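Local coordinates for protein extracellular ligand-binding receptor (Rhodopseudomonas palustris, PDB 4F06) that binds p-hydroxybenzoic acid and, as the solute-binding protein of an ABC transporter, probably takes part in the uptake of lignin-derived aromatic compounds, at residues V53-A58 with L79-N84; N84-A89 with A104-I109; V97-M102 with P114-T119; S120-Q125 with Q363-L368. All blocks are in the same frame, centred on the assembly; numbering follows the deposited sequence.

In the fold
The four interactions belong largely to one lobe and are linked by direct contacts. Interactions 1 and 2 share Asn84 and both touch p-hydroxybenzoic acid; their centres are about 9 Å apart, and Thr82 OG1 lies 2.8 Å from Thr106 OG1, a probable hydrogen bond between them. Interaction 3 is an edge strand pair of the sheet of this lobe: Arg118 NH1 comes within 2.8 Å of both Ala104 O and Thr106 O in interaction 2. Interaction 4 adds a segment near the C terminus, 363-368. Its Asp365 OD1 is 2.7 Å from Ser107 OG of interaction 2, while Phe121 touches the ligand. Interactions 1 and 4 do not touch; their centres are about 20 Å apart.

Interaction 1 of 4, residues V53-A58 with L79-N84; sequences VSPNPA and LYFTPN. With PHB (p-hydroxybenzoic acid), chain B.
Pro55 lies over one face of the Phe81 ring in a CH-pi contact, its CG 3.8 Å from the ring centroid and nearly on the ring normal. The opposite face is covered by Tyr80, whose CD2 sits 3.6 Å above the plane, so the phenyl group is held between two neighbours. Tyr80 in turn lays a face of its own ring against p-hydroxybenzoic acid. Beside the Phe81 ring, the Asn84 amide bridges the loop. ND2 gives an almost straight bond (174°) to Ser54 O at 2.9 Å, arriving from above the carbonyl plane, and OD1 accepts Asn56 N at 2.8 Å on a lone pair. ND2 also bonds Glu52 OE2. With CG opposite the carbonyl carbon (chi1 -64°), the amide swings out to meet the loop. Replacing Asn84 by alanine is likely to leave Ser54 O and Asn56 N without their mates, Glu52 without this donor and the loop freer to move. Thr82 N (2.8 Å to PHB O2') and Thr82 OG1 (2.6 Å to PHB O1') grip the ligand carboxylate at the start of helix 82-88, an anion bound at a helix N terminus in the cleft of a periplasmic binding protein.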
loop_
_atom_site.group_PDB
_atom_site.type_symbol
_atom_site.label_atom_id
_atom_site.label_comp_id
_atom_site.label_asym_id
_atom_site.label_seq_id
_atom_site.Cartn_x
_atom_site.Cartn_y
_atom_site.Cartn_z
ATOM N N VAL A 53 9.523 1.145 -12.829
ATOM C CA VAL A 53 10.179 2.495 -12.785
ATOM C C VAL A 53 9.299 3.681 -12.283
ATOM O O VAL A 53 9.644 4.333 -11.293
ATOM C CB VAL A 53 10.873 2.873 -14.126
ATOM C CG1 VAL A 53 11.652 4.191 -13.950
ATOM C CG2 VAL A 53 11.819 1.773 -14.572
ATOM N N SER A 54 8.213 3.966 -12.983
ATOM C CA SER A 54 7.462 5.195 -12.767
ATOM C C SER A 54 6.041 4.956 -13.303
ATOM O O SER A 54 5.790 3.923 -13.918
ATOM C CB SER A 54 8.125 6.378 -13.516
ATOM O OG SER A 54 7.976 6.226 -14.920
ATOM N N PRO A 55 5.139 5.924 -13.111
ATOM C CA PRO A 55 3.806 5.839 -13.744
ATOM C C PRO A 55 3.964 5.899 -15.280
ATOM O O PRO A 55 4.277 6.962 -15.843
ATOM C CB PRO A 55 3.063 7.060 -13.177
ATOM C CG PRO A 55 3.779 7.369 -11.865
ATOM C CD PRO A 55 5.231 7.090 -12.193
ATOM N N ASN A 56 3.758 4.773 -15.954
ATOM C CA ASN A 56 4.151 4.660 -17.357
ATOM C C ASN A 56 3.387 3.428 -17.839
ATOM O O ASN A 56 3.902 2.287 -17.849
ATOM C CB ASN A 56 5.670 4.489 -17.478
ATOM C CG ASN A 56 6.131 4.382 -18.914
ATOM O OD1 ASN A 56 5.323 4.117 -19.825
ATOM N ND2 ASN A 56 7.456 4.588 -19.123
ATOM N N PRO A 57 2.114 3.646 -18.200
ATOM C CA PRO A 57 1.239 2.498 -18.459
ATOM C C PRO A 57 1.701 1.565 -19.571
ATOM O O PRO A 57 1.670 0.376 -19.409
ATOM C CB PRO A 57 -0.113 3.204 -18.799
ATOM C CG PRO A 57 -0.084 4.507 -18.025
ATOM C CD PRO A 57 1.359 4.926 -18.106
ATOM N N ALA A 58 2.101 2.167 -20.671
ATOM C CA ALA A 58 2.532 1.333 -21.794
ATOM C C ALA A 58 3.729 0.460 -21.444
ATOM O O ALA A 58 3.834 -0.688 -21.900
ATOM C CB ALA A 58 2.840 2.206 -23.028
ATOM N N LEU A 79 2.983 -4.275 -8.923
ATOM C CA LEU A 79 2.324 -3.047 -9.430
ATOM C C LEU A 79 2.246 -1.995 -8.346
ATOM O O LEU A 79 1.260 -1.902 -7.578
ATOM C CB LEU A 79 0.968 -3.307 -10.134
ATOM C CG LEU A 79 1.006 -4.109 -11.445
ATOM C CD1 LEU A 79 1.812 -3.344 -12.509
ATOM C CD2 LEU A 79 1.463 -5.553 -11.290
ATOM N N TYR A 80 3.291 -1.181 -8.281
ATOM C CA TYR A 80 3.327 -0.113 -7.299
ATOM C C TYR A 80 2.264 0.979 -7.601
ATOM O O TYR A 80 1.511 1.392 -6.704
ATOM C CB TYR A 80 4.724 0.514 -7.259
ATOM C CG TYR A 80 4.940 1.416 -6.070
ATOM C CD1 TYR A 80 4.871 0.899 -4.770
ATOM C CD2 TYR A 80 5.196 2.789 -6.238
ATOM C CE1 TYR A 80 5.040 1.733 -3.662
ATOM C CE2 TYR A 80 5.414 3.633 -5.140
ATOM C CZ TYR A 80 5.318 3.098 -3.861
ATOM O OH TYR A 80 5.464 3.867 -2.718
ATOM N N PHE A 81 2.229 1.455 -8.860
ATOM C CA PHE A 81 1.377 2.581 -9.206
ATOM C C PHE A 81 0.039 2.159 -9.815
ATOM O O PHE A 81 -0.001 1.312 -10.725
ATOM C CB PHE A 81 2.111 3.508 -10.192
ATOM C CG PHE A 81 3.308 4.239 -9.582
ATOM C CD1 PHE A 81 3.075 5.250 -8.656
ATOM C CD2 PHE A 81 4.607 3.930 -9.951
ATOM C CE1 PHE A 81 4.133 5.949 -8.097
ATOM C CE2 PHE A 81 5.670 4.640 -9.392
ATOM C CZ PHE A 81 5.436 5.665 -8.470
ATOM N N THR A 82 -0.983 2.864 -9.391
ATOM C CA THR A 82 -2.324 2.633 -9.963
ATOM C C THR A 82 -2.373 2.619 -11.500
ATOM O O THR A 82 -2.926 1.695 -12.061
ATOM C CB THR A 82 -3.326 3.640 -9.371
ATOM O OG1 THR A 82 -3.685 3.251 -8.054
ATOM C CG2 THR A 82 -4.610 3.741 -10.196
ATOM N N PRO A 83 -1.842 3.646 -12.194
ATOM C CA PRO A 83 -1.953 3.651 -13.662
ATOM C C PRO A 83 -1.292 2.457 -14.309
ATOM O O PRO A 83 -1.679 2.032 -15.390
ATOM C CB PRO A 83 -1.314 5.004 -14.087
ATOM C CG PRO A 83 -0.539 5.461 -12.860
ATOM C CD PRO A 83 -1.361 4.954 -11.700
ATOM N N ASN A 84 -0.260 1.927 -13.685
ATOM C CA ASN A 84 0.399 0.735 -14.215
ATOM C C ASN A 84 -0.440 -0.504 -14.028
ATOM O O ASN A 84 -0.610 -1.302 -14.965
ATOM C CB ASN A 84 1.794 0.597 -13.597
ATOM C CG ASN A 84 2.702 1.751 -13.988
ATOM O OD1 ASN A 84 2.518 2.397 -15.060
ATOM N ND2 ASN A 84 3.742 1.990 -13.179
HETATM C "C1'" PHB B . -0.831 3.966 -6.142
HETATM O "O1'" PHB B . -1.910 3.360 -6.095
HETATM O "O2'" PHB B . -0.392 4.511 -7.213
HETATM C C1 PHB B . -0.054 4.109 -4.872
HETATM C C2 PHB B . -0.712 4.054 -3.628
HETATM C C3 PHB B . -0.009 4.236 -2.461
HETATM C C4 PHB B . 1.342 4.510 -2.495
HETATM C C5 PHB B . 2.004 4.577 -3.704
HETATM C C6 PHB B . 1.321 4.394 -4.900
HETATM O O4 PHB B . 2.065 4.744 -1.382
#

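Interaction 2 of 4, residues N84-A89 with A104-I109. With PHB (p-hydroxybenzoic acid), chain B.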
loop_
_atom_site.group_PDB
_atom_site.type_symbol
_atom_site.label_atom_id
_atom_site.label_comp_id
_atom_site.label_asym_id
_atom_site.label_seq_id
_atom_site.Cartn_x
_atom_site.Cartn_y
_atom_site.Cartn_z
ATOM N N ASN A 84 -0.260 1.927 -13.685
ATOM C CA ASN A 84 0.399 0.735 -14.215
ATOM C C ASN A 84 -0.440 -0.504 -14.028
ATOM O O ASN A 84 -0.610 -1.302 -14.965
ATOM C CB ASN A 84 1.794 0.597 -13.597
ATOM C CG ASN A 84 2.702 1.751 -13.988
ATOM O OD1 ASN A 84 2.518 2.397 -15.060
ATOM N ND2 ASN A 84 3.742 1.990 -13.179
ATOM N N ALA A 85 -1.057 -0.650 -12.849
ATOM C CA ALA A 85 -1.995 -1.756 -12.639
ATOM C C ALA A 85 -3.193 -1.654 -13.597
ATOM O O ALA A 85 -3.653 -2.673 -14.141
ATOM C CB ALA A 85 -2.510 -1.760 -11.222
HETATM N N MSE A 86 -3.690 -0.442 -13.830
HETATM C CA MSE A 86 -4.794 -0.285 -14.773
HETATM C C MSE A 86 -4.460 -0.699 -16.185
HETATM O O MSE A 86 -5.336 -1.190 -16.902
HETATM C CB MSE A 86 -5.278 1.169 -14.766
HETATM C CG MSE A 86 -5.882 1.683 -13.460
HETATM SE SE MSE A 86 -7.556 0.864 -13.076
HETATM C CE MSE A 86 -8.108 2.127 -11.662
ATOM N N ALA A 87 -3.215 -0.501 -16.596
ATOM C CA ALA A 87 -2.787 -0.875 -17.943
ATOM C C ALA A 87 -2.726 -2.388 -18.114
ATOM O O ALA A 87 -2.996 -2.898 -19.200
ATOM C CB ALA A 87 -1.424 -0.241 -18.231
ATOM N N VAL A 88 -2.379 -3.101 -17.052
ATOM C CA VAL A 88 -2.200 -4.559 -17.131
ATOM C C VAL A 88 -3.549 -5.288 -16.969
ATOM O O VAL A 88 -3.782 -6.309 -17.610
ATOM C CB VAL A 88 -1.182 -5.028 -16.063
ATOM C CG1 VAL A 88 -1.092 -6.542 -16.050
ATOM C CG2 VAL A 88 0.169 -4.410 -16.371
ATOM N N ALA A 89 -4.457 -4.730 -16.152
ATOM C CA ALA A 89 -5.730 -5.400 -15.818
ATOM C C ALA A 89 -6.513 -5.981 -17.018
ATOM O O ALA A 89 -6.953 -7.130 -16.938
ATOM C CB ALA A 89 -6.602 -4.438 -15.034
ATOM N N ALA A 104 -0.719 -1.015 -5.608
ATOM C CA ALA A 104 -1.643 -0.026 -6.232
ATOM C C ALA A 104 -3.000 -0.086 -5.545
ATOM O O ALA A 104 -3.655 -1.150 -5.495
ATOM C CB ALA A 104 -1.779 -0.376 -7.688
ATOM N N ALA A 105 -3.491 1.078 -5.077
ATOM C CA ALA A 105 -4.448 1.116 -3.964
ATOM C C ALA A 105 -5.774 1.790 -4.377
ATOM O O ALA A 105 -6.636 2.051 -3.526
ATOM C CB ALA A 105 -3.824 1.857 -2.795
ATOM N N THR A 106 -5.984 2.097 -5.662
ATOM C CA THR A 106 -7.255 2.742 -6.094
ATOM C C THR A 106 -8.344 1.650 -6.045
ATOM O O THR A 106 -8.165 0.519 -6.538
ATOM C CB THR A 106 -7.067 3.346 -7.486
ATOM O OG1 THR A 106 -6.105 4.408 -7.357
ATOM C CG2 THR A 106 -8.369 3.935 -8.062
ATOM N N SER A 107 -9.502 2.007 -5.481
ATOM C CA SER A 107 -10.537 0.979 -5.224
ATOM C C SER A 107 -10.943 0.244 -6.488
ATOM O O SER A 107 -11.074 -0.975 -6.467
ATOM C CB SER A 107 -11.786 1.611 -4.586
ATOM O OG SER A 107 -11.560 1.970 -3.241
ATOM N N SER A 108 -11.169 0.960 -7.587
ATOM C CA SER A 108 -11.736 0.344 -8.776
ATOM C C SER A 108 -10.811 -0.637 -9.482
ATOM O O SER A 108 -11.268 -1.317 -10.400
ATOM C CB SER A 108 -12.194 1.400 -9.776
ATOM O OG SER A 108 -11.060 2.137 -10.215
ATOM N N ILE A 109 -9.530 -0.741 -9.100
ATOM C CA ILE A 109 -8.638 -1.664 -9.815
ATOM C C ILE A 109 -9.234 -3.073 -9.815
ATOM O O ILE A 109 -9.160 -3.773 -10.818
ATOM C CB ILE A 109 -7.243 -1.643 -9.189
ATOM C CG1 ILE A 109 -6.560 -0.287 -9.441
ATOM C CG2 ILE A 109 -6.396 -2.803 -9.735
ATOM C CD1 ILE A 109 -5.242 -0.108 -8.700
HETATM C "C1'" PHB B . -0.831 3.966 -6.142
HETATM O "O1'" PHB B . -1.910 3.360 -6.095
HETATM O "O2'" PHB B . -0.392 4.511 -7.213
HETATM C C1 PHB B . -0.054 4.109 -4.872
HETATM C C2 PHB B . -0.712 4.054 -3.628
HETATM C C3 PHB B . -0.009 4.236 -2.461
HETATM C C4 PHB B . 1.342 4.510 -2.495
HETATM C C5 PHB B . 2.004 4.577 -3.704
HETATM C C6 PHB B . 1.321 4.394 -4.900
HETATM O O4 PHB B . 2.065 4.744 -1.382
#
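Selenomethionine Met86 lays the end of its side chain across Ile109, with CE 3.6 Å from Ile109 CG1 and SE 3.9 Å from the same carbon. The chain leaves helix 82-88 and bends at its second torsion (chi2 -69°), which turns the selenium and the terminal methyl toward the loop after strand 99-101. That methyl reaches into the short 3-10 turn: it comes to 3.3 Å from Ser108 OG and also meets Thr106 CG2, so one methyl touches three residues of the loop. One residue earlier on the helix, Ala85 points its CB at the loop and meets two apolar groups there, Ala104 CB at 3.9 Å and Ile109 CD1 at 4.1 Å. The small alanines let the helix and the loop come close together, while Ile109 serves both helix residues, CG1 for Met86 and CD1 for Ala85. The turn itself is closed by a backbone bond from Ile109 N to Thr106 O.

On its other side the loop faces p-hydroxybenzoic acid. Ala105 N donates to PHB O1' at 3.0 Å (157°), and Ala105 CB packs 3.9 Å from PHB C2. The hydroxyl of Thr106 is bonded to Thr82, at the start of the same helix, leaving its CG2 methyl for Met86. No hydrogen bond crosses between 84-89 and 104-109. The joint is therefore one of apolar packing, and it leaves the backbone N-H of Ala105 to bind the ligand carboxylate.

Interaction 3 of 4, residues V97-M102 with P114-T119; sequences VPMVVM and PYIVRT
Strands 99-101 and 116-118 run parallel, Met99 beside Ile116, Val100 beside Val117 and Val101 beside Arg118, with their axes 4.6 Å apart at closest and 25° between their directions. Four backbone bonds of 2.9 to 3.0 Å join them: Met99 N to Tyr115 O, Val117 N to Met99 O, Val101 N to Val117 O and Thr119 N to Val101 O.

On one face, Met99 and Ile116 lie side by side. The Met99 chain is extended up to its bend at chi3 (68°), which brings CE to 3.7 Å from Ile116 CD1. The other branch of Ile116, CG2, meets Val101 CG2 at 3.9 Å. With Ile116 cut back to alanine, the Met99 methyl is likely to face a gap and Val101 CG2 to lose its contact. Farther along this face, Val101 CG1 rests against Arg118 CD at 3.9 Å, alongside an arginine whose guanidinium group is held by Ala104 O, Thr106 O, Ser107 O and His335. Beyond the strands, Thr119 turns its hydroxyl to Ala287 O of helix 283-301.

This parallel pair forms the edge of the alpha/beta sheet of one lobe of a periplasmic binding protein, with 116-118 outermost within the chain and strand 75-78 flanking 99-101 on the other side. Helix 283-301 covers the face bearing Val100, helix 92-95 places Leu92 against Met99 and Ile116, and helix 308-315 borders Pro98 and Tyr115.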
loop_
_atom_site.group_PDB
_atom_site.type_symbol
_atom_site.label_atom_id
_atom_site.label_comp_id
_atom_site.label_asym_id
_atom_site.label_seq_id
_atom_site.Cartn_x
_atom_site.Cartn_y
_atom_site.Cartn_z
ATOM N N VAL A 97 -4.234 -15.390 -16.891
ATOM C CA VAL A 97 -3.188 -15.184 -15.893
ATOM C C VAL A 97 -3.727 -14.240 -14.791
ATOM O O VAL A 97 -3.997 -13.079 -15.037
ATOM C CB VAL A 97 -1.953 -14.545 -16.560
ATOM C CG1 VAL A 97 -0.889 -14.110 -15.562
ATOM C CG2 VAL A 97 -1.328 -15.524 -17.589
ATOM N N PRO A 98 -3.861 -14.744 -13.533
ATOM C CA PRO A 98 -4.271 -13.826 -12.467
ATOM C C PRO A 98 -3.170 -12.850 -12.086
ATOM O O PRO A 98 -1.991 -13.125 -12.322
ATOM C CB PRO A 98 -4.578 -14.759 -11.282
ATOM C CG PRO A 98 -4.825 -16.128 -11.935
ATOM C CD PRO A 98 -3.875 -16.165 -13.108
HETATM N N MSE A 99 -3.575 -11.742 -11.462
HETATM C CA MSE A 99 -2.648 -10.734 -10.962
HETATM C C MSE A 99 -2.927 -10.497 -9.497
HETATM O O MSE A 99 -4.058 -10.161 -9.083
HETATM C CB MSE A 99 -2.790 -9.427 -11.746
HETATM C CG MSE A 99 -1.851 -8.306 -11.225
HETATM SE SE MSE A 99 -1.801 -6.686 -12.368
HETATM C CE MSE A 99 -3.580 -5.930 -12.160
ATOM N N VAL A 100 -1.856 -10.633 -8.706
ATOM C CA VAL A 100 -1.924 -10.312 -7.281
ATOM C C VAL A 100 -1.312 -8.932 -7.065
ATOM O O VAL A 100 -0.102 -8.738 -7.186
ATOM C CB VAL A 100 -1.144 -11.371 -6.472
ATOM C CG1 VAL A 100 -1.288 -11.038 -4.987
ATOM C CG2 VAL A 100 -1.700 -12.772 -6.753
ATOM N N VAL A 101 -2.173 -7.947 -6.839
ATOM C CA VAL A 101 -1.727 -6.574 -6.695
ATOM C C VAL A 101 -1.154 -6.412 -5.291
ATOM O O VAL A 101 -1.839 -6.669 -4.289
ATOM C CB VAL A 101 -2.884 -5.573 -6.951
ATOM C CG1 VAL A 101 -2.496 -4.143 -6.617
ATOM C CG2 VAL A 101 -3.311 -5.676 -8.409
HETATM N N MSE A 102 0.099 -5.935 -5.228
HETATM C CA MSE A 102 0.821 -5.827 -3.980
HETATM C C MSE A 102 1.063 -4.393 -3.550
HETATM O O MSE A 102 1.772 -4.155 -2.567
HETATM C CB MSE A 102 2.126 -6.581 -4.049
HETATM C CG MSE A 102 1.997 -8.084 -4.227
HETATM SE SE MSE A 102 3.708 -8.890 -4.741
HETATM C CE MSE A 102 3.249 -10.760 -4.515
ATOM N N PRO A 114 -11.828 -10.067 -13.515
ATOM C CA PRO A 114 -12.223 -11.070 -12.527
ATOM C C PRO A 114 -11.011 -11.759 -11.883
ATOM O O PRO A 114 -11.157 -12.407 -10.857
ATOM C CB PRO A 114 -13.022 -12.110 -13.343
ATOM C CG PRO A 114 -12.468 -11.967 -14.745
ATOM C CD PRO A 114 -12.228 -10.457 -14.888
ATOM N N TYR A 115 -9.824 -11.586 -12.465
ATOM C CA TYR A 115 -8.653 -12.364 -12.041
ATOM C C TYR A 115 -7.646 -11.538 -11.247
ATOM O O TYR A 115 -6.499 -11.924 -11.142
ATOM C CB TYR A 115 -7.969 -13.025 -13.249
ATOM C CG TYR A 115 -8.797 -14.016 -14.024
ATOM C CD1 TYR A 115 -9.891 -14.703 -13.472
ATOM C CD2 TYR A 115 -8.447 -14.300 -15.341
ATOM C CE1 TYR A 115 -10.627 -15.620 -14.223
ATOM C CE2 TYR A 115 -9.126 -15.251 -16.064
ATOM C CZ TYR A 115 -10.232 -15.885 -15.523
ATOM O OH TYR A 115 -10.890 -16.847 -16.263
ATOM N N ILE A 116 -8.086 -10.431 -10.660
ATOM C CA ILE A 116 -7.235 -9.660 -9.781
ATOM C C ILE A 116 -7.607 -9.957 -8.309
ATOM O O ILE A 116 -8.798 -10.035 -7.943
ATOM C CB ILE A 116 -7.447 -8.142 -10.025
ATOM C CG1 ILE A 116 -6.855 -7.770 -11.357
ATOM C CG2 ILE A 116 -6.801 -7.324 -8.893
ATOM C CD1 ILE A 116 -7.229 -6.387 -11.824
ATOM N N VAL A 117 -6.583 -10.151 -7.476
ATOM C CA VAL A 117 -6.766 -10.136 -6.022
ATOM C C VAL A 117 -5.740 -9.206 -5.431
ATOM O O VAL A 117 -4.640 -9.131 -5.962
ATOM C CB VAL A 117 -6.707 -11.574 -5.439
ATOM C CG1 VAL A 117 -5.355 -12.237 -5.736
ATOM C CG2 VAL A 117 -7.057 -11.627 -3.945
ATOM N N ARG A 118 -6.091 -8.464 -4.380
ATOM C CA ARG A 118 -5.190 -7.421 -3.869
ATOM C C ARG A 118 -4.849 -7.698 -2.411
ATOM O O ARG A 118 -5.747 -7.865 -1.584
ATOM C CB ARG A 118 -5.844 -6.028 -4.039
ATOM C CG ARG A 118 -5.018 -4.913 -3.406
ATOM C CD ARG A 118 -5.339 -3.549 -4.000
ATOM N NE ARG A 118 -6.783 -3.307 -4.072
ATOM C CZ ARG A 118 -7.315 -2.329 -4.825
ATOM N NH1 ARG A 118 -6.480 -1.494 -5.500
ATOM N NH2 ARG A 118 -8.634 -2.182 -4.916
ATOM N N THR A 119 -3.533 -7.705 -2.098
ATOM C CA THR A 119 -3.065 -7.977 -0.724
ATOM C C THR A 119 -2.435 -6.726 -0.108
ATOM O O THR A 119 -1.809 -6.837 0.975
ATOM C CB THR A 119 -2.038 -9.133 -0.701
ATOM O OG1 THR A 119 -0.985 -8.797 -1.605
ATOM C CG2 THR A 119 -2.688 -10.448 -1.131
#

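Interaction 4 of 4, residues S120-Q125 with Q363-L368; sequences SFTMFQ and QPDWGL
The start of helix 123-136 meets the short, weakly bonded helical turn near the C terminus, with Gln125 CA 5.0 Å from Asp365 CA. The first helix begins in a capping box: Gln125 N donates to Thr122 OG1 at 3.0 Å, and Thr122 N to Gln125 OE1 at 3.2 Å. The second is capped by Asp365, whose OD1 accepts from Gly367 N at 3.0 Å. The two caps are coupled, because Thr122 OG1 gives its own bond to the same oxygen, Asp365 OD1, at 2.8 Å. These two donors approach from opposite faces of the carboxylate plane, and Ser107 OG is a further partner of OD1, so the atom is gripped by three bonds that fix the turn of the group.

The Gln125 side chain is extended, CG opposite the backbone N (chi1 -174°), which carries its amide across to 363-368. NE2 thereby reaches Gln363 O at 2.8 Å, coming from above that carbonyl plane while the acceptor lies in the amide plane. Further bonds to Ile336 O, His335 and Gln338 tie the amide to the region of strand 336-348. Phe124 presents a ring face to the backbone of Gly367, where no side chain stands in the way: the CH-pi contact puts Gly367 CA 3.6 Å from the ring centroid. Next to it, the indole of Trp366 has Pro364 CG lying 3.7 Å above the centre of one face.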
loop_
_atom_site.group_PDB
_atom_site.type_symbol
_atom_site.label_atom_id
_atom_site.label_comp_id
_atom_site.label_asym_id
_atom_site.label_seq_id
_atom_site.Cartn_x
_atom_site.Cartn_y
_atom_site.Cartn_z
ATOM N N SER A 120 -2.631 -5.562 -0.723
ATOM C CA SER A 120 -2.078 -4.340 -0.148
ATOM C C SER A 120 -3.138 -3.629 0.689
ATOM O O SER A 120 -3.298 -3.965 1.880
ATOM C CB SER A 120 -1.468 -3.453 -1.238
ATOM O OG SER A 120 -2.478 -3.141 -2.225
ATOM N N PHE A 121 -3.904 -2.692 0.090
ATOM C CA PHE A 121 -4.826 -1.806 0.825
ATOM C C PHE A 121 -5.546 -1.018 -0.225
ATOM O O PHE A 121 -5.125 -0.980 -1.395
ATOM C CB PHE A 121 -4.069 -0.870 1.821
ATOM C CG PHE A 121 -2.977 -0.024 1.150
ATOM C CD1 PHE A 121 -1.721 -0.632 0.900
ATOM C CD2 PHE A 121 -3.178 1.302 0.786
ATOM C CE1 PHE A 121 -0.676 0.116 0.319
ATOM C CE2 PHE A 121 -2.148 2.049 0.198
ATOM C CZ PHE A 121 -0.926 1.442 -0.052
ATOM N N THR A 122 -6.601 -0.320 0.181
ATOM C CA THR A 122 -7.141 0.774 -0.662
ATOM C C THR A 122 -7.072 2.103 0.057
ATOM O O THR A 122 -6.936 2.185 1.296
ATOM C CB THR A 122 -8.574 0.558 -1.215
ATOM O OG1 THR A 122 -9.519 0.820 -0.174
ATOM C CG2 THR A 122 -8.724 -0.821 -1.807
HETATM N N MSE A 123 -7.122 3.173 -0.714
HETATM C CA MSE A 123 -7.132 4.497 -0.128
HETATM C C MSE A 123 -8.368 4.738 0.726
HETATM O O MSE A 123 -8.279 5.260 1.819
HETATM C CB MSE A 123 -7.017 5.564 -1.211
HETATM C CG MSE A 123 -5.749 5.406 -2.067
HETATM SE SE MSE A 123 -4.094 5.341 -1.049
HETATM C CE MSE A 123 -4.358 6.932 -0.005
ATOM N N PHE A 124 -9.549 4.350 0.233
ATOM C CA PHE A 124 -10.736 4.470 1.076
ATOM C C PHE A 124 -10.619 3.695 2.387
ATOM O O PHE A 124 -11.053 4.161 3.446
ATOM C CB PHE A 124 -11.951 3.915 0.304
ATOM C CG PHE A 124 -12.752 4.968 -0.415
ATOM C CD1 PHE A 124 -12.357 5.429 -1.688
ATOM C CD2 PHE A 124 -13.977 5.446 0.105
ATOM C CE1 PHE A 124 -13.133 6.387 -2.346
ATOM C CE2 PHE A 124 -14.729 6.391 -0.594
ATOM C CZ PHE A 124 -14.303 6.861 -1.816
ATOM N N GLN A 125 -10.039 2.496 2.299
ATOM C CA GLN A 125 -9.897 1.639 3.465
ATOM C C GLN A 125 -9.104 2.321 4.589
ATOM O O GLN A 125 -9.520 2.287 5.745
ATOM C CB GLN A 125 -9.206 0.352 3.028
ATOM C CG GLN A 125 -9.107 -0.736 4.106
ATOM C CD GLN A 125 -8.561 -2.000 3.462
ATOM O OE1 GLN A 125 -7.568 -1.964 2.699
ATOM N NE2 GLN A 125 -9.204 -3.122 3.732
ATOM N N GLN A 363 -11.604 -3.643 8.393
ATOM C CA GLN A 363 -12.132 -2.662 7.432
ATOM C C GLN A 363 -12.169 -3.265 6.023
ATOM O O GLN A 363 -11.172 -3.841 5.584
ATOM C CB GLN A 363 -11.249 -1.422 7.407
ATOM C CG GLN A 363 -11.077 -0.778 8.767
ATOM C CD GLN A 363 -12.368 -0.267 9.363
ATOM O OE1 GLN A 363 -12.907 -0.843 10.360
ATOM N NE2 GLN A 363 -12.888 0.770 8.784
ATOM N N PRO A 364 -13.305 -3.152 5.307
ATOM C CA PRO A 364 -13.360 -3.555 3.902
ATOM C C PRO A 364 -12.866 -2.409 2.992
ATOM O O PRO A 364 -12.401 -1.365 3.482
ATOM C CB PRO A 364 -14.864 -3.759 3.708
ATOM C CG PRO A 364 -15.467 -2.623 4.512
ATOM C CD PRO A 364 -14.592 -2.597 5.788
ATOM N N ASP A 365 -12.902 -2.637 1.678
ATOM C CA ASP A 365 -12.683 -1.516 0.765
ATOM C C ASP A 365 -13.911 -0.618 0.781
ATOM O O ASP A 365 -14.861 -0.839 0.015
ATOM C CB ASP A 365 -12.353 -2.012 -0.651
ATOM C CG ASP A 365 -12.177 -0.869 -1.604
ATOM O OD1 ASP A 365 -12.077 0.309 -1.164
ATOM O OD2 ASP A 365 -12.123 -1.124 -2.821
ATOM N N TRP A 366 -13.919 0.420 1.606
ATOM C CA TRP A 366 -15.057 1.298 1.663
ATOM C C TRP A 366 -15.375 1.992 0.350
ATOM O O TRP A 366 -16.476 2.507 0.206
ATOM C CB TRP A 366 -14.862 2.365 2.740
ATOM C CG TRP A 366 -14.780 1.845 4.138
ATOM C CD1 TRP A 366 -13.696 1.875 5.006
ATOM C CD2 TRP A 366 -15.871 1.250 4.860
ATOM N NE1 TRP A 366 -14.050 1.332 6.236
ATOM C CE2 TRP A 366 -15.345 0.905 6.191
ATOM C CE3 TRP A 366 -17.177 0.920 4.533
ATOM C CZ2 TRP A 366 -16.144 0.270 7.157
ATOM C CZ3 TRP A 366 -17.979 0.304 5.516
ATOM C CH2 TRP A 366 -17.459 -0.029 6.786
ATOM N N GLY A 367 -14.429 2.047 -0.613
ATOM C CA GLY A 367 -14.734 2.643 -1.912
ATOM C C GLY A 367 -15.731 1.845 -2.730
ATOM O O GLY A 367 -16.391 2.391 -3.617
ATOM N N LEU A 368 -15.856 0.546 -2.458
ATOM C CA LEU A 368 -16.762 -0.355 -3.207
ATOM C C LEU A 368 -17.873 -0.907 -2.327
ATOM O O LEU A 368 -18.894 -1.369 -2.844
ATOM C CB LEU A 368 -15.988 -1.531 -3.785
ATOM C CG LEU A 368 -14.901 -1.150 -4.777
ATOM C CD1 LEU A 368 -14.261 -2.439 -5.289
ATOM C CD2 LEU A 368 -15.416 -0.249 -5.896
#